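Lovastatin nonaketide synthase, polyketide synthase component (Aspergillus terreus, PDB 7CPX) builds the nonaketide core of the cholesterol-lowering drug lovastatin from malonyl-CoA, as a multidomain, iterative polyketide synthase working together with the partner protein LovC. Local coordinates at residues E1829-Q1841 and S1847-V1859. The protein carries 2 engineered substitutions. Sequence-based numbering, arbitrary orientation.
Sequences EMIDSSRAPVALQ and SSYFLESAETWFV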
loop_
_atom_site.group_PDB
_atom_site.type_symbol
_atom_site.label_atom_id
_atom_site.label_comp_id
_atom_site.label_asym_id
_atom_site.label_seq_id
_atom_site.Cartn_x
_atom_site.Cartn_y
_atom_site.Cartn_z
ATOM N N GLU A 1829 -20.452 -22.123 37.958
ATOM C CA GLU A 1829 -20.929 -22.993 39.022
ATOM C C GLU A 1829 -22.451 -22.980 39.028
ATOM O O GLU A 1829 -23.077 -21.973 38.695
ATOM C CB GLU A 1829 -20.395 -22.549 40.390
ATOM C CG GLU A 1829 -20.652 -23.543 41.509
ATOM C CD GLU A 1829 -20.057 -23.096 42.830
ATOM O OE1 GLU A 1829 -19.442 -22.009 42.868
ATOM O OE2 GLU A 1829 -20.201 -23.831 43.830
ATOM N N MET A 1830 -23.044 -24.108 39.404
ATOM C CA MET A 1830 -24.500 -24.232 39.428
ATOM C C MET A 1830 -25.011 -23.482 40.652
ATOM O O MET A 1830 -24.950 -23.971 41.781
ATOM C CB MET A 1830 -24.917 -25.696 39.454
ATOM C CG MET A 1830 -26.377 -25.932 39.106
ATOM S SD MET A 1830 -26.595 -26.706 37.491
ATOM C CE MET A 1830 -25.844 -25.490 36.412
ATOM N N ILE A 1831 -25.522 -22.275 40.424
ATOM C CA ILE A 1831 -25.975 -21.390 41.491
ATOM C C ILE A 1831 -27.463 -21.129 41.319
ATOM O O ILE A 1831 -27.960 -21.015 40.193
ATOM C CB ILE A 1831 -25.183 -20.067 41.499
ATOM C CG1 ILE A 1831 -23.704 -20.345 41.782
ATOM C CG2 ILE A 1831 -25.766 -19.109 42.530
ATOM C CD1 ILE A 1831 -22.831 -19.107 41.819
ATOM N N ASP A 1832 -28.174 -21.045 42.442
ATOM C CA ASP A 1832 -29.610 -20.771 42.449
ATOM C C ASP A 1832 -29.803 -19.272 42.638
ATOM O O ASP A 1832 -29.705 -18.756 43.753
ATOM C CB ASP A 1832 -30.302 -21.567 43.550
ATOM C CG ASP A 1832 -31.797 -21.321 43.599
ATOM O OD1 ASP A 1832 -32.309 -20.569 42.745
ATOM O OD2 ASP A 1832 -32.462 -21.878 44.498
ATOM N N SER A 1833 -30.088 -18.569 41.540
ATOM C CA SER A 1833 -30.260 -17.123 41.607
ATOM C C SER A 1833 -31.493 -16.722 42.405
ATOM O O SER A 1833 -31.573 -15.577 42.862
ATOM C CB SER A 1833 -30.346 -16.539 40.197
ATOM O OG SER A 1833 -31.378 -17.154 39.448
ATOM N N SER A 1834 -32.451 -17.632 42.585
ATOM C CA SER A 1834 -33.653 -17.293 43.338
ATOM C C SER A 1834 -33.323 -16.992 44.793
ATOM O O SER A 1834 -33.877 -16.057 45.382
ATOM C CB SER A 1834 -34.670 -18.430 43.243
ATOM N N ARG A 1835 -32.420 -17.773 45.387
ATOM C CA ARG A 1835 -32.044 -17.612 46.782
ATOM C C ARG A 1835 -30.615 -17.129 46.975
ATOM O O ARG A 1835 -30.262 -16.743 48.096
ATOM C CB ARG A 1835 -32.230 -18.936 47.537
ATOM C CG ARG A 1835 -33.674 -19.409 47.589
ATOM C CD ARG A 1835 -33.778 -20.820 48.137
ATOM N NE ARG A 1835 -33.161 -21.796 47.247
ATOM C CZ ARG A 1835 -33.084 -23.096 47.498
ATOM N NH1 ARG A 1835 -33.572 -23.617 48.612
ATOM N NH2 ARG A 1835 -32.501 -23.894 46.608
ATOM N N ALA A 1836 -29.788 -17.138 45.931
ATOM C CA ALA A 1836 -28.428 -16.634 46.006
ATOM C C ALA A 1836 -28.285 -15.413 45.110
ATOM O O ALA A 1836 -28.733 -15.454 43.957
ATOM C CB ALA A 1836 -27.426 -17.710 45.582
ATOM N N PRO A 1837 -27.685 -14.320 45.583
ATOM C CA PRO A 1837 -27.542 -13.137 44.721
ATOM C C PRO A 1837 -26.759 -13.461 43.460
ATOM O O PRO A 1837 -25.604 -13.892 43.515
ATOM C CB PRO A 1837 -26.798 -12.137 45.613
ATOM C CG PRO A 1837 -27.087 -12.573 46.999
ATOM C CD PRO A 1837 -27.192 -14.064 46.947
ATOM N N VAL A 1838 -27.400 -13.249 42.315
ATOM C CA VAL A 1838 -26.785 -13.448 41.010
ATOM C C VAL A 1838 -26.998 -12.181 40.197
ATOM O O VAL A 1838 -28.143 -11.787 39.946
ATOM C CB VAL A 1838 -27.367 -14.666 40.277
ATOM C CG1 VAL A 1838 -26.861 -14.711 38.850
ATOM C CG2 VAL A 1838 -27.001 -15.939 41.012
ATOM N N ALA A 1839 -25.904 -11.559 39.775
ATOM C CA ALA A 1839 -25.949 -10.311 39.031
ATOM C C ALA A 1839 -25.743 -10.566 37.546
ATOM O O ALA A 1839 -24.860 -11.329 37.146
ATOM C CB ALA A 1839 -24.885 -9.342 39.542
ATOM N N LEU A 1840 -26.568 -9.919 36.730
ATOM C CA LEU A 1840 -26.429 -9.972 35.277
ATOM C C LEU A 1840 -25.377 -8.943 34.892
ATOM O O LEU A 1840 -25.682 -7.834 34.450
ATOM C CB LEU A 1840 -27.768 -9.710 34.601
ATOM C CG LEU A 1840 -27.842 -9.826 33.078
ATOM C CD1 LEU A 1840 -26.890 -10.877 32.541
ATOM C CD2 LEU A 1840 -29.264 -10.160 32.678
ATOM N N GLN A 1841 -24.116 -9.323 35.069
ATOM C CA GLN A 1841 -22.999 -8.401 34.962
ATOM C C GLN A 1841 -22.525 -8.285 33.520
ATOM O O GLN A 1841 -22.474 -9.274 32.783
ATOM C CB GLN A 1841 -21.844 -8.872 35.847
ATOM C CG GLN A 1841 -20.662 -7.922 35.903
ATOM C CD GLN A 1841 -20.976 -6.644 36.650
ATOM O OE1 GLN A 1841 -21.381 -5.645 36.054
ATOM N NE2 GLN A 1841 -20.791 -6.667 37.964
ATOM N N SER A 1847 -18.238 -6.681 26.184
ATOM C CA SER A 1847 -18.544 -7.499 25.016
ATOM C C SER A 1847 -19.983 -7.996 25.056
ATOM O O SER A 1847 -20.689 -7.967 24.040
ATOM C CB SER A 1847 -17.570 -8.675 24.938
ATOM O OG SER A 1847 -17.845 -9.493 23.815
ATOM N N SER A 1848 -20.437 -8.455 26.217
ATOM C CA SER A 1848 -21.788 -8.981 26.369
ATOM C C SER A 1848 -22.119 -9.028 27.857
ATOM O O SER A 1848 -21.387 -8.484 28.691
ATOM C CB SER A 1848 -21.913 -10.358 25.710
ATOM O OG SER A 1848 -23.227 -10.868 25.844
ATOM N N TYR A 1849 -23.229 -9.682 28.187
ATOM C CA TYR A 1849 -23.684 -9.837 29.559
ATOM C C TYR A 1849 -23.653 -11.308 29.954
ATOM O O TYR A 1849 -23.852 -12.196 29.120
ATOM C CB TYR A 1849 -25.104 -9.292 29.737
ATOM C CG TYR A 1849 -25.225 -7.802 29.522
ATOM C CD1 TYR A 1849 -25.040 -6.916 30.572
ATOM C CD2 TYR A 1849 -25.529 -7.283 28.273
ATOM C CE1 TYR A 1849 -25.152 -5.555 30.385
ATOM C CE2 TYR A 1849 -25.642 -5.921 28.076
ATOM C CZ TYR A 1849 -25.453 -5.062 29.135
ATOM O OH TYR A 1849 -25.564 -3.704 28.943
ATOM N N PHE A 1850 -23.405 -11.557 31.237
ATOM C CA PHE A 1850 -23.372 -12.915 31.756
ATOM C C PHE A 1850 -23.827 -12.906 33.206
ATOM O O PHE A 1850 -23.647 -11.919 33.923
ATOM C CB PHE A 1850 -21.971 -13.528 31.653
ATOM C CG PHE A 1850 -20.889 -12.667 32.244
ATOM C CD1 PHE A 1850 -20.778 -12.508 33.613
ATOM C CD2 PHE A 1850 -19.979 -12.023 31.427
ATOM C CE1 PHE A 1850 -19.787 -11.720 34.157
ATOM C CE2 PHE A 1850 -18.983 -11.236 31.963
ATOM C CZ PHE A 1850 -18.886 -11.082 33.331
ATOM N N LEU A 1851 -24.404 -14.022 33.635
ATOM C CA LEU A 1851 -24.771 -14.193 35.032
ATOM C C LEU A 1851 -23.524 -14.497 35.848
ATOM O O LEU A 1851 -22.716 -15.350 35.465
ATOM C CB LEU A 1851 -25.791 -15.320 35.181
ATOM C CG LEU A 1851 -27.111 -15.128 34.435
ATOM C CD1 LEU A 1851 -27.959 -16.388 34.504
ATOM C CD2 LEU A 1851 -27.870 -13.943 35.001
ATOM N N GLU A 1852 -23.364 -13.803 36.972
ATOM C CA GLU A 1852 -22.235 -14.038 37.857
ATOM C C GLU A 1852 -22.716 -14.007 39.299
ATOM O O GLU A 1852 -23.778 -13.469 39.610
ATOM C CB GLU A 1852 -21.121 -13.003 37.650
ATOM C CG GLU A 1852 -21.491 -11.586 38.062
ATOM C CD GLU A 1852 -20.308 -10.641 38.001
ATOM O OE1 GLU A 1852 -19.246 -11.050 37.487
ATOM O OE2 GLU A 1852 -20.437 -9.492 38.473
ATOM N N SER A 1853 -21.925 -14.609 40.180
ATOM C CA SER A 1853 -22.274 -14.625 41.593
ATOM C C SER A 1853 -22.121 -13.228 42.180
ATOM O O SER A 1853 -21.060 -12.606 42.068
ATOM C CB SER A 1853 -21.394 -15.618 42.347
ATOM O OG SER A 1853 -21.732 -15.647 43.722
ATOM N N ALA A 1854 -23.185 -12.736 42.813
ATOM C CA ALA A 1854 -23.204 -11.414 43.419
ATOM C C ALA A 1854 -23.104 -11.473 44.937
ATOM O O ALA A 1854 -23.400 -10.481 45.611
ATOM C CB ALA A 1854 -24.472 -10.666 43.007
ATOM N N GLU A 1855 -22.698 -12.614 45.486
ATOM C CA GLU A 1855 -22.619 -12.765 46.932
ATOM C C GLU A 1855 -21.718 -11.695 47.530
ATOM O O GLU A 1855 -20.549 -11.572 47.154
ATOM C CB GLU A 1855 -22.096 -14.157 47.279
ATOM C CG GLU A 1855 -23.032 -15.285 46.885
ATOM C CD GLU A 1855 -22.429 -16.653 47.132
ATOM O OE1 GLU A 1855 -21.225 -16.721 47.460
ATOM O OE2 GLU A 1855 -23.157 -17.659 46.998
ATOM N N THR A 1856 -22.269 -10.917 48.462
ATOM C CA THR A 1856 -21.489 -9.926 49.189
ATOM C C THR A 1856 -20.618 -10.553 50.268
ATOM O O THR A 1856 -19.721 -9.884 50.788
ATOM C CB THR A 1856 -22.424 -8.888 49.817
ATOM O OG1 THR A 1856 -23.229 -8.287 48.795
ATOM C CG2 THR A 1856 -21.631 -7.806 50.533
ATOM N N TRP A 1857 -20.856 -11.820 50.599
ATOM C CA TRP A 1857 -20.046 -12.551 51.571
ATOM C C TRP A 1857 -20.025 -11.840 52.923
ATOM O O TRP A 1857 -18.977 -11.654 53.544
ATOM C CB TRP A 1857 -18.632 -12.775 51.034
ATOM C CG TRP A 1857 -18.606 -13.702 49.861
ATOM C CD1 TRP A 1857 -18.954 -15.020 49.856
ATOM C CD2 TRP A 1857 -18.218 -13.386 48.520
ATOM N NE1 TRP A 1857 -18.807 -15.545 48.598
ATOM C CE2 TRP A 1857 -18.356 -14.562 47.758
ATOM C CE3 TRP A 1857 -17.767 -12.223 47.890
ATOM C CZ2 TRP A 1857 -18.059 -14.610 46.399
ATOM C CZ3 TRP A 1857 -17.473 -12.273 46.541
ATOM C CH2 TRP A 1857 -17.620 -13.458 45.810
ATOM N N PHE A 1858 -21.212 -11.435 53.373
ATOM C CA PHE A 1858 -21.446 -11.032 54.758
ATOM C C PHE A 1858 -20.563 -9.850 55.162
ATOM O O PHE A 1858 -19.708 -9.948 56.046
ATOM C CB PHE A 1858 -21.234 -12.220 55.699
ATOM C CG PHE A 1858 -21.805 -13.510 55.184
ATOM C CD1 PHE A 1858 -23.168 -13.744 55.219
ATOM C CD2 PHE A 1858 -20.976 -14.490 54.666
ATOM C CE1 PHE A 1858 -23.694 -14.929 54.746
ATOM C CE2 PHE A 1858 -21.496 -15.677 54.191
ATOM C CZ PHE A 1858 -22.857 -15.898 54.231
ATOM N N VAL A 1859 -20.782 -8.722 54.494
ATOM C CA VAL A 1859 -20.196 -7.456 54.929
ATOM C C VAL A 1859 -21.080 -6.905 56.043
ATOM O O VAL A 1859 -22.282 -6.696 55.825
ATOM C CB VAL A 1859 -20.068 -6.463 53.764
ATOM C CG1 VAL A 1859 -19.545 -5.128 54.265
ATOM C CG2 VAL A 1859 -19.150 -7.023 52.694
#
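Gln1841 and Glu1852 link two neighbouring strands through their side chains, an amide donating to a carboxylate. With CG of Glu1852 held between its own backbone N and carbonyl carbon (chi1 67°), the chain beyond CG runs extended and lays the carboxylate against CB and CG of Gln1841. The glutamine bends at chi2 (70°), which brings NE2 to OE2 of Glu1852 at 2.9 Å. The amide and carboxylate planes stand nearly perpendicular, and the amide N-H meets OE2 on its syn side, tilted out of the carboxylate plane. Arg2145 forms a salt bridge with the same oxygen, a pairing that would probably favour the ionised acid.

Strands 1838-1842 and 1849-1853 form an antiparallel beta hairpin, away from the catalytic sites. Ala1839 N bonds to Glu1852 O (2.9 Å), and Glu1852 N to Ala1839 O. Phe1850 N bonds to Gln1841 O, while the return bond is weak; Gln1841 O also sits over the centre of one face of the Phe1850 ring, and Arg2143 makes a cation-pi contact with that ring.

The buried residues pack tightly. Val1838, Leu1840 and Leu1851 share one face, CG1 of Val1838 against CB of Leu1851; CD1 of Leu1840 also reaches CB of Tyr1849 (3.7 Å). Ala1839 lies on the other face, its CB touching Ala1854 CB at 3.7 Å. Pro1837 belongs here too, its CB meeting Ala1854 CB and its O accepting from Ala1854 N (2.8 Å). The looser side begins where Pro1837 CD comes only to 4.3 Å from Glu1855 CG; exposed Arg1835 takes no part across the hairpin and grips OD2 of Asp1832 side-on with NE and NH2.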